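Local coordinates for protein phosphoribosyltransferase (Thermus thermophilus, PDB 1WD5) that is of unknown function but belongs to the phosphoribosyltransferase fold and probably transfers a phosphoribosyl group, at residues R4-A9 / G34-D39; L12-L17 / A42-G47; A134-A139 / E164-R169; F65-V70 / M79-R84. All blocks are in the same frame, centred on the assembly; numbering follows the deposited sequence.

Contact 1: R4-A9 / G34-D39; sequences RDRRHA and GVVVAD
Arg7 reaches back across the groove between helix 6-17 and helix 33-45 to hold Asp39 by a single oxygen. Its CB points away from helix 33-45, but a sharp bend at chi2 (-82°) turns the chain round and brings the guanidinium to the carboxylate. Both terminal nitrogens converge end-on on Asp39 OD2, NH1 of Arg7 at 2.8 Å and NH2 at 3.1 Å. The oxygen lies in the guanidinium plane, while the carboxylate stands almost perpendicular to it (89°). NH1 uses the anti lone pair of OD2; NH2 comes from above the carboxylate plane. Val36 CG1 covers one face of the guanidinium, 3.9 Å from Arg7 NE. Second partners extend the charge network: Arg7 NH1 also pairs with Glu40, and Asp39 is bound by Arg43 through OD2 and by Trp206 through OD1. A leucine in place of Arg7 would probably leave Asp39 with Arg43 as its charged partner, take a partner from Glu40 and uncover Val36 CG1.

Beside this bridge, Arg6 contributes mainly carbon. Its CB lies 3.7 Å from Val36 CG1 and 3.9 Å from Val37 CG2, the branch of Val37 set anti to the carbonyl carbon. Beyond CB the Arg6 chain runs extended, crossing Val36 at about a right angle, and delivers its guanidinium to Asp128 and the carbonyl of Gly192. Asp5 caps the first turn, its OD1 accepting from His8 N at 2.9 Å. Two neighbouring helices packed on one face of a central sheet, as here, are typical of the alpha/beta core of the phosphoribosyltransferase fold.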
loop_
_atom_site.group_PDB
_atom_site.type_symbol
_atom_site.label_atom_id
_atom_site.label_comp_id
_atom_site.label_asym_id
_atom_site.label_seq_id
_atom_site.Cartn_x
_atom_site.Cartn_y
_atom_site.Cartn_z
ATOM N N ARG A 4 -7.522 18.724 -5.262
ATOM C CA ARG A 4 -8.193 19.490 -4.213
ATOM C C ARG A 4 -7.970 18.789 -2.880
ATOM O O ARG A 4 -7.648 19.425 -1.880
ATOM C CB ARG A 4 -9.703 19.587 -4.470
ATOM C CG ARG A 4 -10.109 20.282 -5.771
ATOM C CD ARG A 4 -11.602 20.620 -5.754
ATOM N NE ARG A 4 -12.446 19.435 -5.611
ATOM C CZ ARG A 4 -12.830 18.659 -6.623
ATOM N NH1 ARG A 4 -12.458 18.942 -7.862
ATOM N NH2 ARG A 4 -13.571 17.585 -6.395
ATOM N N ASP A 5 -8.157 17.470 -2.884
ATOM C CA ASP A 5 -7.984 16.636 -1.698
ATOM C C ASP A 5 -7.857 15.164 -2.097
ATOM O O ASP A 5 -7.839 14.831 -3.286
ATOM C CB ASP A 5 -9.164 16.816 -0.727
ATOM C CG ASP A 5 -10.519 16.737 -1.418
ATOM O OD1 ASP A 5 -10.715 15.844 -2.270
ATOM O OD2 ASP A 5 -11.397 17.565 -1.098
ATOM N N ARG A 6 -7.768 14.283 -1.108
ATOM C CA ARG A 6 -7.621 12.858 -1.379
ATOM C C ARG A 6 -8.832 12.208 -2.062
ATOM O O ARG A 6 -8.670 11.258 -2.825
ATOM C CB ARG A 6 -7.273 12.113 -0.088
ATOM C CG ARG A 6 -5.906 12.488 0.503
ATOM C CD ARG A 6 -5.594 11.630 1.722
ATOM N NE ARG A 6 -4.344 11.996 2.393
ATOM C CZ ARG A 6 -4.213 13.025 3.225
ATOM N NH1 ARG A 6 -5.252 13.806 3.494
ATOM N NH2 ARG A 6 -3.051 13.255 3.817
ATOM N N ARG A 7 -10.034 12.717 -1.805
ATOM C CA ARG A 7 -11.237 12.169 -2.439
ATOM C C ARG A 7 -11.208 12.489 -3.933
ATOM O O ARG A 7 -11.592 11.667 -4.766
ATOM C CB ARG A 7 -12.504 12.771 -1.814
ATOM C CG ARG A 7 -12.820 12.277 -0.404
ATOM C CD ARG A 7 -13.545 10.948 -0.429
ATOM N NE ARG A 7 -13.623 10.321 0.889
ATOM C CZ ARG A 7 -13.948 9.045 1.079
ATOM N NH1 ARG A 7 -14.233 8.279 0.035
ATOM N NH2 ARG A 7 -13.946 8.522 2.297
ATOM N N HIS A 8 -10.754 13.696 -4.257
ATOM C CA HIS A 8 -10.650 14.153 -5.639
ATOM C C HIS A 8 -9.674 13.271 -6.411
ATOM O O HIS A 8 -9.949 12.855 -7.532
ATOM C CB HIS A 8 -10.148 15.596 -5.678
ATOM C CG HIS A 8 -10.003 16.152 -7.061
ATOM N ND1 HIS A 8 -9.170 17.211 -7.354
ATOM C CD2 HIS A 8 -10.612 15.820 -8.225
ATOM C CE1 HIS A 8 -9.272 17.508 -8.637
ATOM N NE2 HIS A 8 -10.141 16.679 -9.188
ATOM N N ALA A 9 -8.522 12.996 -5.807
ATOM C CA ALA A 9 -7.515 12.161 -6.449
ATOM C C ALA A 9 -8.052 10.744 -6.602
ATOM O O ALA A 9 -7.767 10.066 -7.590
ATOM C CB ALA A 9 -6.232 12.152 -5.619
ATOM N N GLY A 34 -3.681 6.993 2.568
ATOM C CA GLY A 34 -3.959 6.135 1.434
ATOM C C GLY A 34 -5.308 5.442 1.519
ATOM O O GLY A 34 -5.900 5.096 0.496
ATOM N N VAL A 35 -5.803 5.238 2.735
ATOM C CA VAL A 35 -7.086 4.574 2.918
ATOM C C VAL A 35 -8.212 5.457 2.396
ATOM O O VAL A 35 -9.223 4.954 1.920
ATOM C CB VAL A 35 -7.331 4.218 4.406
ATOM C CG1 VAL A 35 -8.722 3.618 4.584
ATOM C CG2 VAL A 35 -6.281 3.219 4.878
ATOM N N VAL A 36 -8.035 6.773 2.472
ATOM C CA VAL A 36 -9.057 7.691 1.971
ATOM C C VAL A 36 -9.149 7.576 0.455
ATOM O O VAL A 36 -10.243 7.464 -0.107
ATOM C CB VAL A 36 -8.744 9.157 2.332
ATOM C CG1 VAL A 36 -9.794 10.071 1.722
ATOM C CG2 VAL A 36 -8.720 9.328 3.845
ATOM N N VAL A 37 -7.997 7.603 -0.214
ATOM C CA VAL A 37 -7.981 7.488 -1.665
ATOM C C VAL A 37 -8.550 6.126 -2.055
ATOM O O VAL A 37 -9.348 6.021 -2.986
ATOM C CB VAL A 37 -6.549 7.614 -2.239
ATOM C CG1 VAL A 37 -6.598 7.548 -3.763
ATOM C CG2 VAL A 37 -5.908 8.939 -1.787
ATOM N N ALA A 38 -8.136 5.087 -1.333
ATOM C CA ALA A 38 -8.584 3.720 -1.600
ATOM C C ALA A 38 -10.099 3.553 -1.453
ATOM O O ALA A 38 -10.749 2.874 -2.257
ATOM C CB ALA A 38 -7.863 2.751 -0.670
ATOM N N ASP A 39 -10.660 4.158 -0.412
ATOM C CA ASP A 39 -12.094 4.063 -0.177
ATOM C C ASP A 39 -12.871 4.673 -1.344
ATOM O O ASP A 39 -13.871 4.111 -1.792
ATOM C CB ASP A 39 -12.472 4.785 1.121
ATOM C CG ASP A 39 -13.960 4.711 1.414
ATOM O OD1 ASP A 39 -14.432 3.645 1.856
ATOM O OD2 ASP A 39 -14.664 5.716 1.186
#

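Contact 2: L12-L17 / A42-G47; sequences LLAEAL and ARRLGG
The carboxylate of Glu15 faces the guanidinium of Arg44 obliquely, its OE2 well out of the guanidinium plane and 4.5 Å from Arg44 NH1, so any attraction is probably electrostatic, with no N-H pointing at the oxygen. The pair spans helices 6-17 and 33-45 of the phosphoribosyltransferase alpha/beta core, which pack side by side near their C-terminal ends. A water closes the gap: it donates to Glu15 OE2 at 2.7 Å and accepts from Arg44 NH1 at 2.9 Å. The guanidinium is steadied from its own helix by a salt bridge from NE to Glu40, and Glu15 OE2 also bonds the morpholine nitrogen of a bound MES, probably a buffer molecule.

Beneath these polar groups, the closest side-chain approach is between Ala14 CB and Arg44 CB, 3.5 Å, where the small methyl lets the helices come near. Bending at chi2 (-131°) carries the rest of Arg44 past that methyl and up to the water. Deeper in, Leu17 and Leu45 cross at about a right angle, and Leu17 goes on to touch Val124, Val152 and Ala154 of the sheet. The two branches of Leu45 divide the work: CD1 meets Leu17 CD1 at 4.1 Å, while CD2 rests against the backbone oxygen Ala14 O at 3.7 Å.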
loop_
_atom_site.group_PDB
_atom_site.type_symbol
_atom_site.label_atom_id
_atom_site.label_comp_id
_atom_site.label_asym_id
_atom_site.label_seq_id
_atom_site.Cartn_x
_atom_site.Cartn_y
_atom_site.Cartn_z
ATOM N N LEU A 12 -10.380 10.526 -9.713
ATOM C CA LEU A 12 -9.609 10.505 -10.956
ATOM C C LEU A 12 -8.869 9.187 -11.124
ATOM O O LEU A 12 -8.697 8.695 -12.243
ATOM C CB LEU A 12 -8.595 11.655 -10.981
ATOM C CG LEU A 12 -9.163 13.065 -11.097
ATOM C CD1 LEU A 12 -8.041 14.085 -10.938
ATOM C CD2 LEU A 12 -9.850 13.226 -12.456
ATOM N N LEU A 13 -8.426 8.613 -10.011
ATOM C CA LEU A 13 -7.695 7.353 -10.063
ATOM C C LEU A 13 -8.632 6.224 -10.474
ATOM O O LEU A 13 -8.265 5.357 -11.274
ATOM C CB LEU A 13 -7.072 7.046 -8.699
ATOM C CG LEU A 13 -5.988 5.971 -8.690
ATOM C CD1 LEU A 13 -4.870 6.361 -9.654
ATOM C CD2 LEU A 13 -5.436 5.808 -7.274
ATOM N N ALA A 14 -9.843 6.233 -9.923
ATOM C CA ALA A 14 -10.833 5.210 -10.249
ATOM C C ALA A 14 -11.161 5.264 -11.741
ATOM O O ALA A 14 -11.379 4.233 -12.377
ATOM C CB ALA A 14 -12.099 5.425 -9.433
ATOM N N GLU A 15 -11.195 6.472 -12.291
ATOM C CA GLU A 15 -11.486 6.665 -13.709
ATOM C C GLU A 15 -10.348 6.117 -14.581
ATOM O O GLU A 15 -10.587 5.536 -15.639
ATOM C CB GLU A 15 -11.725 8.156 -13.990
ATOM C CG GLU A 15 -13.128 8.630 -13.598
ATOM C CD GLU A 15 -13.217 10.128 -13.353
ATOM O OE1 GLU A 15 -12.370 10.886 -13.875
ATOM O OE2 GLU A 15 -14.151 10.556 -12.640
ATOM N N ALA A 16 -9.111 6.293 -14.133
ATOM C CA ALA A 16 -7.964 5.789 -14.886
ATOM C C ALA A 16 -7.922 4.260 -14.829
ATOM O O ALA A 16 -7.381 3.610 -15.726
ATOM C CB ALA A 16 -6.666 6.367 -14.316
ATOM N N LEU A 17 -8.508 3.689 -13.778
ATOM C CA LEU A 17 -8.518 2.237 -13.594
ATOM C C LEU A 17 -9.672 1.512 -14.282
ATOM O O LEU A 17 -9.561 0.328 -14.604
ATOM C CB LEU A 17 -8.556 1.898 -12.101
ATOM C CG LEU A 17 -7.350 2.268 -11.234
ATOM C CD1 LEU A 17 -7.724 2.114 -9.763
ATOM C CD2 LEU A 17 -6.165 1.373 -11.576
ATOM N N ALA A 42 -12.646 2.272 -4.300
ATOM C CA ALA A 42 -13.500 1.114 -4.082
ATOM C C ALA A 42 -14.968 1.448 -4.343
ATOM O O ALA A 42 -15.694 0.652 -4.939
ATOM C CB ALA A 42 -13.323 0.593 -2.657
ATOM N N ARG A 43 -15.404 2.625 -3.906
ATOM C CA ARG A 43 -16.795 3.028 -4.114
ATOM C C ARG A 43 -17.112 3.306 -5.584
ATOM O O ARG A 43 -18.216 3.018 -6.050
ATOM C CB ARG A 43 -17.122 4.262 -3.261
ATOM C CG ARG A 43 -17.085 3.985 -1.763
ATOM C CD ARG A 43 -17.223 5.252 -0.912
ATOM N NE ARG A 43 -17.175 4.900 0.507
ATOM C CZ ARG A 43 -18.164 4.288 1.149
ATOM N NH1 ARG A 43 -19.282 3.977 0.501
ATOM N NH2 ARG A 43 -18.023 3.947 2.421
ATOM N N ARG A 44 -16.152 3.854 -6.320
ATOM C CA ARG A 44 -16.385 4.159 -7.730
ATOM C C ARG A 44 -16.299 2.921 -8.622
ATOM O O ARG A 44 -17.001 2.830 -9.624
ATOM C CB ARG A 44 -15.400 5.229 -8.219
ATOM C CG ARG A 44 -15.420 6.494 -7.373
ATOM C CD ARG A 44 -15.541 7.747 -8.211
ATOM N NE ARG A 44 -15.862 8.908 -7.381
ATOM C CZ ARG A 44 -16.475 9.996 -7.831
ATOM N NH1 ARG A 44 -16.831 10.073 -9.105
ATOM N NH2 ARG A 44 -16.749 11.001 -7.006
ATOM N N LEU A 45 -15.459 1.962 -8.252
ATOM C CA LEU A 45 -15.309 0.743 -9.049
ATOM C C LEU A 45 -16.236 -0.395 -8.619
ATOM O O LEU A 45 -16.244 -1.459 -9.234
ATOM C CB LEU A 45 -13.861 0.245 -8.995
ATOM C CG LEU A 45 -12.777 1.069 -9.695
ATOM C CD1 LEU A 45 -11.424 0.402 -9.489
ATOM C CD2 LEU A 45 -13.088 1.170 -11.176
ATOM N N GLY A 46 -17.015 -0.175 -7.568
ATOM C CA GLY A 46 -17.900 -1.222 -7.095
ATOM C C GLY A 46 -17.092 -2.356 -6.490
ATOM O O GLY A 46 -17.476 -3.527 -6.567
ATOM N N GLY A 47 -15.959 -2.008 -5.890
ATOM C CA GLY A 47 -15.107 -3.008 -5.275
ATOM C C GLY A 47 -15.256 -3.054 -3.765
ATOM O O GLY A 47 -16.213 -2.512 -3.203
HETATM O O HOH W 1 -16.028 8.925 -11.594
#

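Contact 3: A134-A139 / E164-R169; sequences ASMEAA and ERLKAR
This is a helix-helix packing contact with a polar outer edge, joining the start of helix 134-144 to the end of helix 160-167 over the central sheet. Its apolar part is centred on Leu166, whose CD2 lies 3.7 Å from CG of Met136, a selenomethionine, and 3.8 Å from Glu137 CG. Met136 sets CG anti to its amide nitrogen (chi1 -174°), against Leu166, and then bends at chi2 so that its selenium end leads away; both residues also touch Val153 of the sheet.

Glu137 covers the outer side of Leu166 and parts its carboxylate between two arginines. Glu137 OE2 lies over the aliphatic stem of Arg165, 3.5 Å from Arg165 CD, whereas Glu137 OE1 takes a weak, salt-bridging bond from Arg169 NH1 at 3.4 Å. Arg169 NH1 gives a second weak bond to the backbone oxygen Glu137 O, 3.3 Å away. An alanine in place of Glu137 would probably cost Arg169 NH1 its carboxylate partner and uncover the flank of Leu166.

The firmer polar anchor of Arg169 is Ser141, whose OG meets NH2 and also bonds Glu137 O. The single long salt bridge is likely to add only modest attraction to the carbon packing around Leu166.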
loop_
_atom_site.group_PDB
_atom_site.type_symbol
_atom_site.label_atom_id
_atom_site.label_comp_id
_atom_site.label_asym_id
_atom_site.label_seq_id
_atom_site.Cartn_x
_atom_site.Cartn_y
_atom_site.Cartn_z
ATOM N N ALA A 134 9.145 2.673 -0.882
ATOM C CA ALA A 134 9.535 1.712 0.149
ATOM C C ALA A 134 8.359 0.915 0.715
ATOM O O ALA A 134 8.371 -0.315 0.700
ATOM C CB ALA A 134 10.263 2.428 1.279
ATOM N N SER A 135 7.347 1.613 1.220
ATOM C CA SER A 135 6.197 0.928 1.792
ATOM C C SER A 135 5.416 0.137 0.746
ATOM O O SER A 135 4.976 -0.983 1.014
ATOM C CB SER A 135 5.274 1.932 2.489
ATOM O OG SER A 135 5.958 2.595 3.536
HETATM N N MSE A 136 5.252 0.705 -0.445
HETATM C CA MSE A 136 4.511 0.020 -1.498
HETATM C C MSE A 136 5.196 -1.284 -1.898
HETATM O O MSE A 136 4.528 -2.288 -2.137
HETATM C CB MSE A 136 4.350 0.920 -2.726
HETATM C CG MSE A 136 3.455 0.325 -3.800
HETATM SE SE MSE A 136 1.743 0.105 -3.246
HETATM C CE MSE A 136 1.167 1.788 -3.314
ATOM N N GLU A 137 6.525 -1.274 -1.964
ATOM C CA GLU A 137 7.260 -2.486 -2.328
ATOM C C GLU A 137 7.040 -3.567 -1.277
ATOM O O GLU A 137 6.891 -4.743 -1.605
ATOM C CB GLU A 137 8.759 -2.201 -2.475
ATOM C CG GLU A 137 9.129 -1.442 -3.749
ATOM C CD GLU A 137 10.586 -1.635 -4.142
ATOM O OE1 GLU A 137 10.979 -2.795 -4.387
ATOM O OE2 GLU A 137 11.337 -0.636 -4.205
ATOM N N ALA A 138 7.020 -3.172 -0.009
ATOM C CA ALA A 138 6.792 -4.132 1.060
ATOM C C ALA A 138 5.386 -4.698 0.907
ATOM O O ALA A 138 5.163 -5.896 1.092
ATOM C CB ALA A 138 6.943 -3.458 2.422
ATOM N N ALA A 139 4.437 -3.828 0.567
ATOM C CA ALA A 139 3.053 -4.257 0.388
ATOM C C ALA A 139 2.972 -5.286 -0.732
ATOM O O ALA A 139 2.285 -6.297 -0.605
ATOM C CB ALA A 139 2.162 -3.062 0.061
ATOM N N GLU A 164 9.820 3.498 -11.500
ATOM C CA GLU A 164 10.703 2.475 -12.043
ATOM C C GLU A 164 10.810 1.274 -11.104
ATOM O O GLU A 164 10.752 0.127 -11.545
ATOM C CB GLU A 164 12.096 3.051 -12.299
ATOM C CG GLU A 164 12.905 2.249 -13.308
ATOM C CD GLU A 164 14.267 2.858 -13.588
ATOM O OE1 GLU A 164 15.185 2.684 -12.757
ATOM O OE2 GLU A 164 14.416 3.522 -14.639
ATOM N N ARG A 165 10.960 1.532 -9.810
ATOM C CA ARG A 165 11.069 0.441 -8.844
ATOM C C ARG A 165 9.820 -0.434 -8.832
ATOM O O ARG A 165 9.911 -1.661 -8.789
ATOM C CB ARG A 165 11.301 0.985 -7.431
ATOM C CG ARG A 165 12.565 1.811 -7.260
ATOM C CD ARG A 165 12.877 2.027 -5.782
ATOM N NE ARG A 165 14.049 2.877 -5.582
ATOM C CZ ARG A 165 14.018 4.206 -5.513
ATOM N NH1 ARG A 165 12.869 4.862 -5.624
ATOM N NH2 ARG A 165 15.145 4.884 -5.338
ATOM N N LEU A 166 8.653 0.199 -8.870
ATOM C CA LEU A 166 7.393 -0.530 -8.840
ATOM C C LEU A 166 7.029 -1.171 -10.170
ATOM O O LEU A 166 6.584 -2.319 -10.215
ATOM C CB LEU A 166 6.266 0.402 -8.395
ATOM C CG LEU A 166 6.475 1.004 -7.002
ATOM C CD1 LEU A 166 5.431 2.066 -6.725
ATOM C CD2 LEU A 166 6.415 -0.098 -5.968
ATOM N N LYS A 167 7.214 -0.426 -11.254
ATOM C CA LYS A 167 6.891 -0.926 -12.585
ATOM C C LYS A 167 7.715 -2.178 -12.910
ATOM O O LYS A 167 7.321 -3.003 -13.735
ATOM C CB LYS A 167 7.143 0.176 -13.614
ATOM C CG LYS A 167 6.486 -0.049 -14.964
ATOM C CD LYS A 167 6.560 1.211 -15.807
ATOM C CE LYS A 167 6.003 0.983 -17.198
ATOM N NZ LYS A 167 6.080 2.228 -18.011
ATOM N N ALA A 168 8.853 -2.323 -12.241
ATOM C CA ALA A 168 9.713 -3.477 -12.453
ATOM C C ALA A 168 9.055 -4.726 -11.879
ATOM O O ALA A 168 9.394 -5.845 -12.259
ATOM C CB ALA A 168 11.068 -3.250 -11.783
ATOM N N ARG A 169 8.096 -4.531 -10.981
ATOM C CA ARG A 169 7.429 -5.656 -10.334
ATOM C C ARG A 169 5.932 -5.816 -10.612
ATOM O O ARG A 169 5.380 -6.901 -10.435
ATOM C CB ARG A 169 7.647 -5.568 -8.818
ATOM C CG ARG A 169 9.108 -5.535 -8.391
ATOM C CD ARG A 169 9.238 -5.376 -6.876
ATOM N NE ARG A 169 8.649 -6.501 -6.151
ATOM C CZ ARG A 169 8.508 -6.547 -4.830
ATOM N NH1 ARG A 169 8.911 -5.529 -4.080
ATOM N NH2 ARG A 169 7.966 -7.614 -4.258
#

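Contact 4: F65-V70 / M79-R84; sequences FALGAV and MPYALR
A single backbone hydrogen bond pins the two segments together: Met79 N donates to Leu67 O at 3.0 Å in a nearly straight bond (174°), though the donor lies tilted out of the carbonyl plane. The same oxygen is packed round with carbon, Ala82 CB at 3.5 Å and Met79 CB at 3.6 Å. Both residues are brought to it by the type I turn from Met79 to Ala82, which folds the chain back over Leu67.

Aromatic contact lies farther out. The rings of Phe65 and Tyr81 are near parallel, with planes 19° apart, but slid so far that they barely overlap, their centroids 6.0 Å from each other. Touching is left to the rims, where Phe65 CZ meets Tyr81 CE1 at 3.9 Å. Tyr81 holds CG between its amide nitrogen and carbonyl carbon (chi1 49°), and this rotation presents the ring edge to segment 65-70: Ala66 O lies near the ring plane, 3.7 Å from Tyr81 CE1. CB of Met79, a selenomethionine, rests against one face of the same ring. Tyr85 adds an edge-to-face partner to Phe65.

Leu67 supplies the apolar packing: its CB stands 4.2 Å from Ala82 CB, and its CD2 approaches the edge of the Tyr81 ring. On its other side, segment 65-70 pairs with strand 48-59, and Leu67 and Gly68 both face Val57, forming a classic beta bulge. Together these features make a bulged antiparallel hairpin, strands 66-71 and 76-78, at the margin of the mixed sheet, with a type I turn leading into the short helix 82-85.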
loop_
_atom_site.group_PDB
_atom_site.type_symbol
_atom_site.label_atom_id
_atom_site.label_comp_id
_atom_site.label_asym_id
_atom_site.label_seq_id
_atom_site.Cartn_x
_atom_site.Cartn_y
_atom_site.Cartn_z
ATOM N N PHE A 65 17.335 0.158 2.783
ATOM C CA PHE A 65 17.458 -0.915 1.808
ATOM C C PHE A 65 16.705 -2.142 2.302
ATOM O O PHE A 65 17.076 -2.757 3.304
ATOM C CB PHE A 65 18.926 -1.270 1.562
ATOM C CG PHE A 65 19.120 -2.287 0.475
ATOM C CD1 PHE A 65 18.624 -2.055 -0.807
ATOM C CD2 PHE A 65 19.783 -3.481 0.729
ATOM C CE1 PHE A 65 18.786 -3.000 -1.818
ATOM C CE2 PHE A 65 19.951 -4.433 -0.276
ATOM C CZ PHE A 65 19.452 -4.194 -1.549
ATOM N N ALA A 66 15.650 -2.493 1.573
ATOM C CA ALA A 66 14.792 -3.619 1.922
ATOM C C ALA A 66 15.339 -4.999 1.570
ATOM O O ALA A 66 15.806 -5.227 0.457
ATOM C CB ALA A 66 13.420 -3.432 1.262
ATOM N N LEU A 67 15.271 -5.920 2.529
ATOM C CA LEU A 67 15.711 -7.293 2.310
ATOM C C LEU A 67 14.478 -8.191 2.356
ATOM O O LEU A 67 14.549 -9.380 2.043
ATOM C CB LEU A 67 16.717 -7.736 3.385
ATOM C CG LEU A 67 18.065 -7.009 3.429
ATOM C CD1 LEU A 67 18.970 -7.669 4.465
ATOM C CD2 LEU A 67 18.719 -7.051 2.057
ATOM N N GLY A 68 13.347 -7.608 2.743
ATOM C CA GLY A 68 12.106 -8.362 2.822
ATOM C C GLY A 68 10.976 -7.565 3.455
ATOM O O GLY A 68 11.040 -6.338 3.524
ATOM N N ALA A 69 9.944 -8.261 3.922
ATOM C CA ALA A 69 8.798 -7.606 4.552
ATOM C C ALA A 69 8.037 -8.580 5.440
ATOM O O ALA A 69 8.149 -9.795 5.268
ATOM C CB ALA A 69 7.856 -7.048 3.476
ATOM N N VAL A 70 7.280 -8.045 6.399
ATOM C CA VAL A 70 6.463 -8.876 7.284
ATOM C C VAL A 70 5.017 -8.392 7.164
ATOM O O VAL A 70 4.768 -7.187 7.084
ATOM C CB VAL A 70 6.893 -8.771 8.774
ATOM C CG1 VAL A 70 8.342 -9.224 8.941
ATOM C CG2 VAL A 70 6.716 -7.347 9.275
HETATM N N MSE A 79 13.383 -11.331 0.145
HETATM C CA MSE A 79 13.711 -11.133 -1.262
HETATM C C MSE A 79 14.774 -12.188 -1.598
HETATM O O MSE A 79 15.458 -12.692 -0.703
HETATM C CB MSE A 79 14.253 -9.721 -1.489
HETATM C CG MSE A 79 13.197 -8.623 -1.337
HETATM SE SE MSE A 79 11.932 -8.651 -2.642
HETATM C CE MSE A 79 10.755 -9.848 -1.983
ATOM N N PRO A 80 14.924 -12.539 -2.885
ATOM C CA PRO A 80 15.902 -13.546 -3.317
ATOM C C PRO A 80 17.349 -13.311 -2.881
ATOM O O PRO A 80 18.128 -14.253 -2.758
ATOM C CB PRO A 80 15.761 -13.532 -4.843
ATOM C CG PRO A 80 14.326 -13.121 -5.049
ATOM C CD PRO A 80 14.176 -12.009 -4.040
ATOM N N TYR A 81 17.701 -12.055 -2.642
ATOM C CA TYR A 81 19.061 -11.702 -2.263
ATOM C C TYR A 81 19.278 -11.413 -0.779
ATOM O O TYR A 81 20.384 -11.057 -0.375
ATOM C CB TYR A 81 19.487 -10.494 -3.090
ATOM C CG TYR A 81 18.456 -9.379 -3.084
ATOM C CD1 TYR A 81 18.347 -8.505 -2.002
ATOM C CD2 TYR A 81 17.577 -9.210 -4.159
ATOM C CE1 TYR A 81 17.392 -7.485 -1.990
ATOM C CE2 TYR A 81 16.618 -8.196 -4.156
ATOM C CZ TYR A 81 16.534 -7.338 -3.072
ATOM O OH TYR A 81 15.604 -6.324 -3.070
ATOM N N ALA A 82 18.236 -11.571 0.029
ATOM C CA ALA A 82 18.332 -11.291 1.459
ATOM C C ALA A 82 19.548 -11.901 2.153
ATOM O O ALA A 82 20.304 -11.198 2.830
ATOM C CB ALA A 82 17.061 -11.744 2.166
ATOM N N LEU A 83 19.738 -13.206 1.990
ATOM C CA LEU A 83 20.860 -13.877 2.641
ATOM C C LEU A 83 22.234 -13.443 2.138
ATOM O O LEU A 83 23.253 -13.769 2.749
ATOM C CB LEU A 83 20.706 -15.395 2.512
ATOM C CG LEU A 83 19.486 -15.944 3.253
ATOM C CD1 LEU A 83 19.337 -17.442 2.988
ATOM C CD2 LEU A 83 19.646 -15.676 4.747
ATOM N N ARG A 84 22.269 -12.709 1.029
ATOM C CA ARG A 84 23.542 -12.240 0.493
ATOM C C ARG A 84 23.950 -10.942 1.177
ATOM O O ARG A 84 25.089 -10.493 1.042
ATOM C CB ARG A 84 23.459 -12.036 -1.027
ATOM C CG ARG A 84 23.450 -13.342 -1.813
ATOM C CD ARG A 84 23.890 -13.136 -3.257
ATOM N NE ARG A 84 22.839 -12.575 -4.098
ATOM C CZ ARG A 84 21.834 -13.278 -4.611
ATOM N NH1 ARG A 84 21.733 -14.577 -4.373
ATOM N NH2 ARG A 84 20.930 -12.678 -5.367
#

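Overall arrangement
Contacts 1 and 2 are successive levels of one interface between helices 6-17 and 33-45, their centres 11 Å apart and joined by Val37 CG1 against Leu13 CD2 at 4.1 Å. Contacts 3 and 4 form a second neighbourhood, with centres 13 Å apart; Ala138 O meets Ala69 CB at 3.8 Å. Contacts 1 and 2 use helices on a different side of the sheet from contact 3, while contact 4 lies at its antiparallel margin, about 33 Å from contact 2 between centres. A MES, probably from the crystallisation liquor, sits about 3 Å from the Glu15 side chain in contact 2. Asp128, partner of Arg6, and Thr132, bound to Ala134 N, belong to a sequence matching the phosphoribosyl pyrophosphate-binding signature, so contacts 1 and 3 probably flank the active-site loop.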